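Local coordinates for protein galactose-binding lectin (Arachis hypogaea, PDB 6VAW) that binds D-galactose and galactose-containing glycans as a calcium- and manganese-dependent legume lectin that assembles into a homotetramer, at residues A1-F6 against S224-L229; V43-Y48 against Q95-S100; F69-K74 against A159-T164; D146-V151 against I188-D193. All coordinates share one frame; numbering follows the deposited sequence.

Overall arrangement
Interactions 1 and 3 each pair neighbouring antiparallel strands of the same sheet, and strands 217-229 and 64-74, one from each pair, are themselves adjacent there. Both rest on backbone hydrogen bonds with phenylalanines leaning on the partner strand, but interaction 3 is buried in the interior whereas interaction 1 also carries a row of hydroxyls that meets a second subunit. Interactions 2 and 4 instead reach between separate elements through side chains: interaction 2 fastens a loop to strand 43-53, and interaction 4 spans the two sheets at an outer strand, mixing aliphatic packing with a lysine and waters. Interactions 1 and 2 touch through Phe6 and Tyr48.

Interaction 1 (A1-F6 against S224-L229); sequences AETVSF and SFTSTL
The ring of Phe6 takes CB of Phe225 over one face, 3.7 Å from that atom to the Phe6 ring centroid and displaced toward the rim. The two rings are nearly parallel, with planes at 13°, but are so strongly offset that little of one lies over the other. Carbon CE2 of Phe6 reaches CD1 of Phe225 obliquely at 3.6 Å. The first torsions differ: Phe225 swings CG anti to its backbone N (chi1 178°), whereas Phe6 holds CG between its N and carbonyl carbon (chi1 56°), which leans the ring over the partner strand. Beyond the pair, Phe6 stacks with Tyr48 and meets Trp223 edge-to-face.

On the same side as the rings, Glu2 and Leu229 run alongside each other; the carboxylate of Glu2 forms a salt bridge with Arg53. A water bridges Glu2 O and Ser227 OG. The other side bears hydroxyls. Thr228 OG1 donates to Thr3 OG1 at 2.8 Å, and both groups are also held by a second subunit, Thr3 OG1 by Asp184 and Thr228 OG1 by the backbone N of Ile185 of that subunit.

Between the two faces, paired backbone bonds join Glu2 with Leu229, Val4 with Ser227 and Phe6 with Phe225; the bond from Leu229 N to Glu2 O measures 2.8 Å. Thr3 faces Thr228 and Ser5 faces Thr226 as non-hydrogen-bonded pairs. Bringing the amino-terminal strand against the carboxy-terminal one is characteristic of the legume lectin jelly roll, and here their hydroxyl-bearing face enters the tetramer interface.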
loop_
_atom_site.group_PDB
_atom_site.type_symbol
_atom_site.label_atom_id
_atom_site.label_comp_id
_atom_site.label_asym_id
_atom_site.label_seq_id
_atom_site.Cartn_x
_atom_site.Cartn_y
_atom_site.Cartn_z
ATOM N N ALA A 1 3.970 3.346 15.530
ATOM C CA ALA A 1 3.595 1.933 15.405
ATOM C C ALA A 1 4.502 1.201 14.418
ATOM O O ALA A 1 4.959 1.779 13.431
ATOM C CB ALA A 1 2.140 1.802 14.972
ATOM N N GLU A 2 4.770 -0.069 14.709
ATOM C CA GLU A 2 5.630 -0.943 13.910
ATOM C C GLU A 2 4.732 -1.835 13.042
ATOM O O GLU A 2 3.982 -2.649 13.581
ATOM C CB GLU A 2 6.502 -1.771 14.859
ATOM C CG GLU A 2 7.464 -2.753 14.220
ATOM C CD GLU A 2 8.348 -3.406 15.265
ATOM O OE1 GLU A 2 9.112 -2.670 15.921
ATOM O OE2 GLU A 2 8.247 -4.637 15.465
ATOM N N THR A 3 4.858 -1.703 11.726
ATOM C CA THR A 3 4.060 -2.433 10.744
ATOM C C THR A 3 4.930 -3.239 9.773
ATOM O O THR A 3 5.951 -2.751 9.294
ATOM C CB THR A 3 3.131 -1.439 9.993
ATOM O OG1 THR A 3 2.196 -0.933 10.948
ATOM C CG2 THR A 3 2.371 -2.076 8.812
ATOM N N VAL A 4 4.510 -4.500 9.522
ATOM C CA VAL A 4 5.095 -5.412 8.545
ATOM C C VAL A 4 3.999 -5.650 7.507
ATOM O O VAL A 4 2.903 -6.079 7.872
ATOM C CB VAL A 4 5.637 -6.740 9.136
ATOM C CG1 VAL A 4 6.121 -7.676 8.026
ATOM C CG2 VAL A 4 6.747 -6.503 10.160
ATOM N N SER A 5 4.283 -5.344 6.245
ATOM C CA SER A 5 3.311 -5.514 5.174
ATOM C C SER A 5 3.956 -6.085 3.928
ATOM O O SER A 5 5.023 -5.616 3.509
ATOM C CB SER A 5 2.647 -4.176 4.853
ATOM O OG SER A 5 1.549 -4.376 3.979
ATOM N N PHE A 6 3.306 -7.109 3.327
ATOM C CA PHE A 6 3.803 -7.729 2.091
ATOM C C PHE A 6 2.655 -8.263 1.267
ATOM O O PHE A 6 1.555 -8.438 1.778
ATOM C CB PHE A 6 4.855 -8.823 2.353
ATOM C CG PHE A 6 4.503 -9.980 3.259
ATOM C CD1 PHE A 6 3.795 -11.075 2.776
ATOM C CD2 PHE A 6 4.930 -10.005 4.579
ATOM C CE1 PHE A 6 3.507 -12.169 3.600
ATOM C CE2 PHE A 6 4.632 -11.098 5.406
ATOM C CZ PHE A 6 3.945 -12.184 4.904
ATOM N N SER A 224 -1.215 -12.120 1.110
ATOM C CA SER A 224 -1.026 -10.736 1.518
ATOM C C SER A 224 -1.082 -10.705 3.037
ATOM O O SER A 224 -1.751 -11.537 3.641
ATOM C CB SER A 224 -2.055 -9.812 0.868
ATOM O OG SER A 224 -3.361 -10.030 1.375
ATOM N N PHE A 225 -0.351 -9.792 3.657
ATOM C CA PHE A 225 -0.250 -9.741 5.105
ATOM C C PHE A 225 0.069 -8.352 5.583
ATOM O O PHE A 225 0.882 -7.669 4.977
ATOM C CB PHE A 225 0.875 -10.709 5.557
ATOM C CG PHE A 225 1.176 -10.774 7.038
ATOM C CD1 PHE A 225 2.068 -9.884 7.621
ATOM C CD2 PHE A 225 0.608 -11.754 7.834
ATOM C CE1 PHE A 225 2.373 -9.967 8.982
ATOM C CE2 PHE A 225 0.874 -11.812 9.200
ATOM C CZ PHE A 225 1.767 -10.925 9.761
ATOM N N THR A 226 -0.540 -7.943 6.705
ATOM C CA THR A 226 -0.249 -6.687 7.380
ATOM C C THR A 226 -0.372 -6.925 8.870
ATOM O O THR A 226 -1.398 -7.418 9.312
ATOM C CB THR A 226 -1.116 -5.491 6.955
ATOM O OG1 THR A 226 -1.060 -5.268 5.535
ATOM C CG2 THR A 226 -0.724 -4.200 7.701
ATOM N N SER A 227 0.659 -6.573 9.626
ATOM C CA SER A 227 0.641 -6.644 11.081
ATOM C C SER A 227 1.050 -5.290 11.616
ATOM O O SER A 227 1.912 -4.648 11.014
ATOM C CB SER A 227 1.557 -7.745 11.592
ATOM O OG SER A 227 2.923 -7.388 11.426
ATOM N N THR A 228 0.440 -4.845 12.708
ATOM C CA THR A 228 0.754 -3.570 13.341
ATOM C C THR A 228 0.866 -3.785 14.847
ATOM O O THR A 228 -0.055 -4.290 15.478
ATOM C CB THR A 228 -0.235 -2.457 12.962
ATOM O OG1 THR A 228 -0.158 -2.236 11.557
ATOM C CG2 THR A 228 0.048 -1.133 13.677
ATOM N N LEU A 229 2.005 -3.364 15.400
ATOM C CA LEU A 229 2.328 -3.446 16.839
ATOM C C LEU A 229 2.473 -2.024 17.368
ATOM O O LEU A 229 3.270 -1.257 16.832
ATOM C CB LEU A 229 3.620 -4.279 17.079
ATOM C CG LEU A 229 4.199 -4.358 18.514
ATOM C CD1 LEU A 229 3.314 -5.202 19.459
ATOM C CD2 LEU A 229 5.613 -4.913 18.495
HETATM O O HOH W 1 3.987 -5.407 13.198
#

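Interaction 2 (V43-Y48 against Q95-S100); sequences VGRVLY and QIPAGS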
loop_
_atom_site.group_PDB
_atom_site.type_symbol
_atom_site.label_atom_id
_atom_site.label_comp_id
_atom_site.label_asym_id
_atom_site.label_seq_id
_atom_site.Cartn_x
_atom_site.Cartn_y
_atom_site.Cartn_z
ATOM N N VAL A 43 6.591 -33.810 3.201
ATOM C CA VAL A 43 6.320 -32.597 3.980
ATOM C C VAL A 43 7.027 -31.441 3.279
ATOM O O VAL A 43 8.217 -31.530 2.961
ATOM C CB VAL A 43 6.730 -32.678 5.480
ATOM C CG1 VAL A 43 6.519 -31.333 6.179
ATOM C CG2 VAL A 43 5.989 -33.781 6.221
ATOM N N GLY A 44 6.288 -30.364 3.072
ATOM C CA GLY A 44 6.793 -29.127 2.488
ATOM C C GLY A 44 6.214 -27.930 3.216
ATOM O O GLY A 44 5.038 -27.943 3.578
ATOM N N ARG A 45 7.051 -26.930 3.508
ATOM C CA ARG A 45 6.633 -25.722 4.201
ATOM C C ARG A 45 7.292 -24.499 3.571
ATOM O O ARG A 45 8.424 -24.586 3.087
ATOM C CB ARG A 45 6.952 -25.769 5.705
ATOM C CG ARG A 45 6.942 -27.157 6.351
ATOM C CD ARG A 45 6.775 -27.116 7.860
ATOM N NE ARG A 45 7.793 -26.320 8.541
ATOM C CZ ARG A 45 7.902 -26.239 9.863
ATOM N NH1 ARG A 45 7.081 -26.934 10.646
ATOM N NH2 ARG A 45 8.825 -25.469 10.414
ATOM N N VAL A 46 6.573 -23.364 3.552
ATOM C CA VAL A 46 7.076 -22.075 3.098
ATOM C C VAL A 46 6.893 -21.096 4.243
ATOM O O VAL A 46 5.840 -21.101 4.879
ATOM C CB VAL A 46 6.490 -21.546 1.762
ATOM C CG1 VAL A 46 6.841 -22.465 0.614
ATOM C CG2 VAL A 46 4.978 -21.308 1.837
ATOM N N LEU A 47 7.906 -20.271 4.516
ATOM C CA LEU A 47 7.848 -19.257 5.568
ATOM C C LEU A 47 8.224 -17.898 5.019
ATOM O O LEU A 47 9.091 -17.816 4.133
ATOM C CB LEU A 47 8.812 -19.590 6.724
ATOM C CG LEU A 47 8.650 -20.934 7.429
ATOM C CD1 LEU A 47 9.961 -21.378 8.026
ATOM C CD2 LEU A 47 7.577 -20.878 8.495
ATOM N N TYR A 48 7.601 -16.830 5.565
ATOM C CA TYR A 48 8.038 -15.487 5.234
ATOM C C TYR A 48 9.402 -15.388 5.920
ATOM O O TYR A 48 9.512 -15.767 7.083
ATOM C CB TYR A 48 7.017 -14.427 5.659
ATOM C CG TYR A 48 7.445 -13.040 5.259
ATOM C CD1 TYR A 48 7.502 -12.668 3.916
ATOM C CD2 TYR A 48 7.805 -12.095 6.219
ATOM C CE1 TYR A 48 7.879 -11.385 3.539
ATOM C CE2 TYR A 48 8.217 -10.814 5.846
ATOM C CZ TYR A 48 8.250 -10.466 4.507
ATOM O OH TYR A 48 8.610 -9.190 4.139
ATOM N N GLN A 95 11.508 -25.604 12.236
ATOM C CA GLN A 95 11.919 -26.568 11.220
ATOM C C GLN A 95 10.911 -27.703 11.160
ATOM O O GLN A 95 10.208 -27.950 12.139
ATOM C CB GLN A 95 13.327 -27.142 11.540
ATOM C CG GLN A 95 14.502 -26.143 11.449
ATOM C CD GLN A 95 14.823 -25.633 10.056
ATOM O OE1 GLN A 95 15.081 -24.442 9.859
ATOM N NE2 GLN A 95 14.849 -26.513 9.061
ATOM N N ILE A 96 10.855 -28.427 10.028
ATOM C CA ILE A 96 10.028 -29.645 9.945
ATOM C C ILE A 96 10.453 -30.566 11.111
ATOM O O ILE A 96 11.653 -30.740 11.308
ATOM C CB ILE A 96 10.161 -30.351 8.564
ATOM C CG1 ILE A 96 9.641 -29.450 7.428
ATOM C CG2 ILE A 96 9.439 -31.720 8.560
ATOM C CD1 ILE A 96 10.008 -29.901 6.000
ATOM N N PRO A 97 9.516 -31.087 11.939
ATOM C CA PRO A 97 9.922 -31.957 13.058
ATOM C C PRO A 97 10.803 -33.122 12.593
ATOM O O PRO A 97 10.539 -33.716 11.543
ATOM C CB PRO A 97 8.589 -32.449 13.615
ATOM C CG PRO A 97 7.612 -31.402 13.248
ATOM C CD PRO A 97 8.044 -30.942 11.893
ATOM N N ALA A 98 11.906 -33.377 13.312
ATOM C CA ALA A 98 12.842 -34.450 12.931
ATOM C C ALA A 98 12.141 -35.808 12.973
ATOM O O ALA A 98 11.405 -36.096 13.918
ATOM C CB ALA A 98 14.068 -34.443 13.825
ATOM N N GLY A 99 12.318 -36.575 11.899
ATOM C CA GLY A 99 11.693 -37.884 11.714
ATOM C C GLY A 99 10.198 -37.789 11.487
ATOM O O GLY A 99 9.465 -38.711 11.838
ATOM N N SER A 100 9.736 -36.671 10.882
ATOM C CA SER A 100 8.329 -36.404 10.592
ATOM C C SER A 100 7.670 -37.518 9.781
ATOM O O SER A 100 8.179 -37.930 8.739
ATOM C CB SER A 100 8.169 -35.084 9.843
ATOM O OG SER A 100 6.798 -34.861 9.566
#
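Arg45 has CG beside its backbone N in a strained setting (chi1 -30°), and a bend at chi3 (-57°) then lays its guanidinium against the backbone linking Gln95 and Ile96. One face of the guanidinium lies over this peptide, with Ile96 N 3.6 Å above the plane and over its centre, and Arg45 NH2 comes within 3.1 Å of Gln95 C. No hydrogen bond passes to the peptide; NE is hydrogen-bonded to Gln21 OE1, NH1 to Gly107 O and NH2 to Thr94 OG1. Three partners in different parts of the chain thus fix the rotation of the flat group.

The aliphatic stem of Arg45 and the side chain of Ile96 run antiparallel alongside one another, Arg45 CG touching Ile96 CG1 at 3.7 Å. In the legume lectin fold this joins strand 43-53, next to strand 201-209 in the seven-stranded sheet, to the long loop after strand 84-91, a loop that farther on supplies Gly103 and Gly104 to the ligand pocket. Val43 continues the apolar strip: its CG1 meets Ile96 CD1 at 3.8 Å, while CG2 packs 3.6 Å from Ser100 OG. Ser100 closes a type II turn begun by Pro97, and its hydroxyl is hydrogen-bonded to Gly102 N.

Interaction 3 (F69-K74 against A159-T164); sequences FSFEMK and AVVKVT
Two valine-on-phenylalanine CH-pi contacts dominate the packing between these strands. Val163 CB lies over one face of the Phe69 ring, 3.8 Å from its centroid, and Val161 CB covers a face of the Phe71 ring in the same manner, 3.9 Å from that centroid. In each case the valine is displaced toward the ring rim. Both phenylalanines hold CG between the backbone N and the carbonyl carbon (chi1 53° in Phe69, 67° in Phe71), which leans the rings across onto the partner strand. Val163 also joins the two contacts, since its CG2 approaches Phe71 CE2 obliquely at 3.7 Å.

Among the hydrogen bonds, reciprocal backbone pairs link Phe69 with Val163 and Phe71 with Val161. The bond from Val161 N to Phe71 O is almost straight, at 178° and 2.8 Å. Toward Met73 the strands drift apart, and a water accepts from Met73 N and lies 2.7 Å from Ala159 O, bridging the two.

Polar and mixed contacts occupy the reverse face. Glu72 CG rests 3.5 Å from Ala159 O, and the hydroxyl of Ser70 is hydrogen-bonded to Ser222 on the neighbouring strand. Phe122 of the other sheet packs against Phe69, Phe71 and Val163, an aromatic and aliphatic filling between two antiparallel sheets characteristic of the legume lectin beta-sandwich.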
loop_
_atom_site.group_PDB
_atom_site.type_symbol
_atom_site.label_atom_id
_atom_site.label_comp_id
_atom_site.label_asym_id
_atom_site.label_seq_id
_atom_site.Cartn_x
_atom_site.Cartn_y
_atom_site.Cartn_z
ATOM N N PHE A 69 -5.090 -15.158 1.854
ATOM C CA PHE A 69 -4.351 -16.067 0.977
ATOM C C PHE A 69 -5.331 -16.907 0.198
ATOM O O PHE A 69 -6.519 -16.960 0.536
ATOM C CB PHE A 69 -3.332 -16.956 1.767
ATOM C CG PHE A 69 -3.904 -17.724 2.944
ATOM C CD1 PHE A 69 -4.472 -18.980 2.763
ATOM C CD2 PHE A 69 -3.894 -17.179 4.226
ATOM C CE1 PHE A 69 -4.971 -19.699 3.847
ATOM C CE2 PHE A 69 -4.431 -17.881 5.307
ATOM C CZ PHE A 69 -4.947 -19.148 5.112
ATOM N N SER A 70 -4.837 -17.513 -0.893
ATOM C CA SER A 70 -5.610 -18.417 -1.709
ATOM C C SER A 70 -4.824 -19.687 -1.959
ATOM O O SER A 70 -3.600 -19.660 -2.139
ATOM C CB SER A 70 -6.050 -17.781 -3.017
ATOM O OG SER A 70 -4.960 -17.370 -3.816
ATOM N N PHE A 71 -5.526 -20.803 -1.919
ATOM C CA PHE A 71 -4.911 -22.096 -2.141
ATOM C C PHE A 71 -5.805 -22.965 -2.998
ATOM O O PHE A 71 -6.971 -22.619 -3.250
ATOM C CB PHE A 71 -4.584 -22.798 -0.794
ATOM C CG PHE A 71 -5.769 -23.230 0.047
ATOM C CD1 PHE A 71 -6.473 -24.398 -0.254
ATOM C CD2 PHE A 71 -6.137 -22.509 1.184
ATOM C CE1 PHE A 71 -7.567 -24.795 0.515
ATOM C CE2 PHE A 71 -7.224 -22.916 1.967
ATOM C CZ PHE A 71 -7.931 -24.054 1.633
ATOM N N GLU A 72 -5.260 -24.127 -3.386
ATOM C CA GLU A 72 -5.974 -25.125 -4.150
ATOM C C GLU A 72 -5.469 -26.505 -3.773
ATOM O O GLU A 72 -4.261 -26.723 -3.669
ATOM C CB GLU A 72 -5.790 -24.849 -5.655
ATOM C CG GLU A 72 -6.598 -25.750 -6.577
ATOM C CD GLU A 72 -6.124 -25.762 -8.021
ATOM O OE1 GLU A 72 -5.878 -24.668 -8.584
ATOM O OE2 GLU A 72 -6.006 -26.870 -8.594
ATOM N N MET A 73 -6.407 -27.424 -3.528
ATOM C CA MET A 73 -6.065 -28.826 -3.332
ATOM C C MET A 73 -6.715 -29.606 -4.465
ATOM O O MET A 73 -7.883 -29.363 -4.790
ATOM C CB MET A 73 -6.464 -29.328 -1.949
ATOM C CG MET A 73 -5.507 -28.846 -0.873
ATOM S SD MET A 73 -5.923 -29.432 0.770
ATOM C CE MET A 73 -7.289 -28.326 1.217
ATOM N N LYS A 74 -5.940 -30.473 -5.113
ATOM C CA LYS A 74 -6.427 -31.255 -6.244
ATOM C C LYS A 74 -6.067 -32.732 -6.090
ATOM O O LYS A 74 -4.924 -33.069 -5.758
ATOM C CB LYS A 74 -5.874 -30.697 -7.553
ATOM C CG LYS A 74 -6.601 -31.214 -8.785
ATOM C CD LYS A 74 -6.571 -30.203 -9.904
ATOM C CE LYS A 74 -6.374 -30.813 -11.271
ATOM N NZ LYS A 74 -7.502 -31.672 -11.752
ATOM N N ALA A 159 -10.615 -26.617 -6.874
ATOM C CA ALA A 159 -11.245 -25.348 -6.559
ATOM C C ALA A 159 -10.282 -24.382 -5.871
ATOM O O ALA A 159 -9.542 -24.782 -4.969
ATOM C CB ALA A 159 -12.467 -25.565 -5.678
ATOM N N VAL A 160 -10.291 -23.107 -6.298
ATOM C CA VAL A 160 -9.484 -22.074 -5.675
ATOM C C VAL A 160 -10.257 -21.598 -4.438
ATOM O O VAL A 160 -11.425 -21.218 -4.549
ATOM C CB VAL A 160 -9.111 -20.918 -6.635
ATOM C CG1 VAL A 160 -8.352 -19.819 -5.902
ATOM C CG2 VAL A 160 -8.292 -21.430 -7.806
ATOM N N VAL A 161 -9.621 -21.684 -3.265
ATOM C CA VAL A 161 -10.211 -21.291 -1.981
ATOM C C VAL A 161 -9.543 -19.977 -1.511
ATOM O O VAL A 161 -8.319 -19.855 -1.575
ATOM C CB VAL A 161 -10.078 -22.431 -0.929
ATOM C CG1 VAL A 161 -10.684 -22.011 0.408
ATOM C CG2 VAL A 161 -10.715 -23.732 -1.421
ATOM N N LYS A 162 -10.357 -19.000 -1.076
ATOM C CA LYS A 162 -9.909 -17.712 -0.544
ATOM C C LYS A 162 -10.109 -17.703 0.970
ATOM O O LYS A 162 -11.145 -18.157 1.469
ATOM C CB LYS A 162 -10.655 -16.526 -1.200
ATOM C CG LYS A 162 -10.386 -16.403 -2.687
ATOM C CD LYS A 162 -10.971 -15.162 -3.309
ATOM C CE LYS A 162 -10.571 -15.103 -4.759
ATOM N NZ LYS A 162 -11.237 -16.143 -5.605
ATOM N N VAL A 163 -9.105 -17.230 1.700
ATOM C CA VAL A 163 -9.152 -17.172 3.164
ATOM C C VAL A 163 -8.751 -15.769 3.622
ATOM O O VAL A 163 -7.809 -15.183 3.094
ATOM C CB VAL A 163 -8.268 -18.264 3.846
ATOM C CG1 VAL A 163 -8.453 -18.252 5.374
ATOM C CG2 VAL A 163 -8.556 -19.666 3.278
ATOM N N THR A 164 -9.446 -15.262 4.626
ATOM C CA THR A 164 -9.146 -14.004 5.268
ATOM C C THR A 164 -9.078 -14.310 6.751
ATOM O O THR A 164 -9.937 -15.003 7.282
ATOM C CB THR A 164 -10.179 -12.926 4.893
ATOM O OG1 THR A 164 -9.958 -12.534 3.547
ATOM C CG2 THR A 164 -10.057 -11.680 5.757
HETATM O O HOH W 2 -9.322 -27.011 -3.515
#

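Interaction 4 (D146-V151 against I188-D193); sequences DSVKTV and IAQVVD
Ile188 fits closely against strand 149-151: its CD1 lies 3.6 Å from Lys149 O and reaches the carbonyl carbon of Thr150, while its CB meets CG1 of Val151 at 3.8 Å. The Val151 and Ile188 side chains overlap flank to flank, pointing opposite ways. An anti placement of Ile188 CG1 relative to the backbone N (chi1 -168°), followed by an extended chi2, carries CD1 to the backbone of the facing strand. Val138 touches both residues and adds to this apolar patch.

The other part of the contact is looser and hydrated, bordered by Thr171 and Asp168 of a second subunit. Lys149 stretches out fully, its CD passing 4.0 Å from Ile188 CG1, and delivers NZ to Ala189 O in a 3.0 Å hydrogen bond, with the C=O pointing almost straight at NZ. Two waters also accept from NZ: one takes the N-H of Ala189 as well, and the other donates to Gln190 OE1 at 2.7 Å. The ammonium group is thereby tied to strand 188-191 both directly and through solvent. Gln190 bends at chi2 and sends NE2 to Val191 O, with that acceptor close to the amide plane; this bond steadies the amide, across which Val148 lies at about a right angle, its CG1 3.6 Å from Gln190 CD.

A classic beta bulge, in which Val148 and Lys149 lie together opposite Ile140, opens the edge strand. The two strands belong to different sheets, so this is face-to-face packing at the margin of the legume lectin sandwich, close to the manganese site, where Thr150 touches the metal ligand His137.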
loop_
_atom_site.group_PDB
_atom_site.type_symbol
_atom_site.label_atom_id
_atom_site.label_comp_id
_atom_site.label_asym_id
_atom_site.label_seq_id
_atom_site.Cartn_x
_atom_site.Cartn_y
_atom_site.Cartn_z
ATOM N N ASP A 146 -4.639 -31.764 17.418
ATOM C CA ASP A 146 -5.909 -32.080 18.077
ATOM C C ASP A 146 -6.507 -30.682 18.329
ATOM O O ASP A 146 -6.197 -30.036 19.332
ATOM C CB ASP A 146 -5.737 -32.911 19.360
ATOM C CG ASP A 146 -7.052 -33.409 19.975
ATOM O OD1 ASP A 146 -8.105 -32.761 19.752
ATOM O OD2 ASP A 146 -7.028 -34.453 20.671
ATOM N N SER A 147 -7.245 -30.178 17.347
ATOM C CA SER A 147 -7.726 -28.795 17.353
ATOM C C SER A 147 -8.518 -28.369 18.592
ATOM O O SER A 147 -9.306 -29.123 19.169
ATOM C CB SER A 147 -8.567 -28.515 16.118
ATOM O OG SER A 147 -7.892 -28.894 14.938
ATOM N N VAL A 148 -8.305 -27.106 18.965
ATOM C CA VAL A 148 -9.057 -26.465 20.057
ATOM C C VAL A 148 -10.522 -26.377 19.586
ATOM O O VAL A 148 -11.433 -26.587 20.379
ATOM C CB VAL A 148 -8.434 -25.089 20.416
ATOM C CG1 VAL A 148 -9.336 -24.282 21.338
ATOM C CG2 VAL A 148 -7.044 -25.264 21.033
ATOM N N LYS A 149 -10.732 -26.116 18.278
ATOM C CA LYS A 149 -12.052 -25.984 17.684
ATOM C C LYS A 149 -12.010 -26.318 16.203
ATOM O O LYS A 149 -11.020 -26.052 15.542
ATOM C CB LYS A 149 -12.540 -24.536 17.881
ATOM C CG LYS A 149 -14.033 -24.369 17.844
ATOM C CD LYS A 149 -14.314 -22.910 17.799
ATOM C CE LYS A 149 -15.695 -22.589 18.199
ATOM N NZ LYS A 149 -15.776 -21.147 18.438
ATOM N N THR A 150 -13.100 -26.876 15.684
ATOM C CA THR A 150 -13.241 -27.182 14.259
ATOM C C THR A 150 -14.630 -26.773 13.777
ATOM O O THR A 150 -15.569 -26.642 14.572
ATOM C CB THR A 150 -12.990 -28.681 13.894
ATOM O OG1 THR A 150 -14.036 -29.487 14.414
ATOM C CG2 THR A 150 -11.612 -29.204 14.289
ATOM N N VAL A 151 -14.761 -26.661 12.463
ATOM C CA VAL A 151 -16.025 -26.368 11.786
ATOM C C VAL A 151 -16.080 -27.273 10.539
ATOM O O VAL A 151 -15.061 -27.376 9.824
ATOM C CB VAL A 151 -16.215 -24.858 11.445
ATOM C CG1 VAL A 151 -15.134 -24.335 10.499
ATOM C CG2 VAL A 151 -17.606 -24.572 10.883
ATOM N N ILE A 188 -14.841 -19.476 11.416
ATOM C CA ILE A 188 -14.453 -20.069 12.699
ATOM C C ILE A 188 -13.649 -19.015 13.429
ATOM O O ILE A 188 -12.894 -18.292 12.799
ATOM C CB ILE A 188 -13.691 -21.427 12.548
ATOM C CG1 ILE A 188 -13.564 -22.139 13.915
ATOM C CG2 ILE A 188 -12.312 -21.289 11.802
ATOM C CD1 ILE A 188 -12.954 -23.530 13.864
ATOM N N ALA A 189 -13.857 -18.897 14.740
ATOM C CA ALA A 189 -13.144 -17.919 15.562
ATOM C C ALA A 189 -12.838 -18.519 16.921
ATOM O O ALA A 189 -13.599 -19.336 17.438
ATOM C CB ALA A 189 -13.940 -16.628 15.704
ATOM N N GLN A 190 -11.707 -18.142 17.476
ATOM C CA GLN A 190 -11.277 -18.684 18.773
ATOM C C GLN A 190 -10.392 -17.678 19.468
ATOM O O GLN A 190 -9.510 -17.109 18.830
ATOM C CB GLN A 190 -10.509 -20.024 18.565
ATOM C CG GLN A 190 -9.815 -20.616 19.820
ATOM C CD GLN A 190 -10.858 -21.023 20.841
ATOM O OE1 GLN A 190 -11.789 -21.746 20.526
ATOM N NE2 GLN A 190 -10.723 -20.573 22.083
ATOM N N VAL A 191 -10.564 -17.529 20.786
ATOM C CA VAL A 191 -9.658 -16.677 21.569
ATOM C C VAL A 191 -8.358 -17.474 21.772
ATOM O O VAL A 191 -8.411 -18.580 22.313
ATOM C CB VAL A 191 -10.290 -16.216 22.907
ATOM C CG1 VAL A 191 -9.240 -15.610 23.841
ATOM C CG2 VAL A 191 -11.447 -15.239 22.656
ATOM N N VAL A 192 -7.229 -16.939 21.273
ATOM C CA VAL A 192 -5.882 -17.502 21.369
ATOM C C VAL A 192 -4.954 -16.382 21.853
ATOM O O VAL A 192 -4.831 -15.362 21.169
ATOM C CB VAL A 192 -5.337 -18.128 20.047
ATOM C CG1 VAL A 192 -3.986 -18.822 20.299
ATOM C CG2 VAL A 192 -6.333 -19.099 19.413
ATOM N N ASP A 193 -4.315 -16.574 23.003
ATOM C CA ASP A 193 -3.379 -15.584 23.545
ATOM C C ASP A 193 -1.985 -15.847 22.977
ATOM O O ASP A 193 -1.201 -16.614 23.564
ATOM C CB ASP A 193 -3.365 -15.591 25.086
ATOM C CG ASP A 193 -2.511 -14.495 25.718
ATOM O OD1 ASP A 193 -1.822 -13.752 24.966
ATOM O OD2 ASP A 193 -2.593 -14.327 26.955
HETATM O O HOH W 3 -16.369 -20.439 15.614
HETATM O O HOH W 4 -14.151 -20.354 20.483
#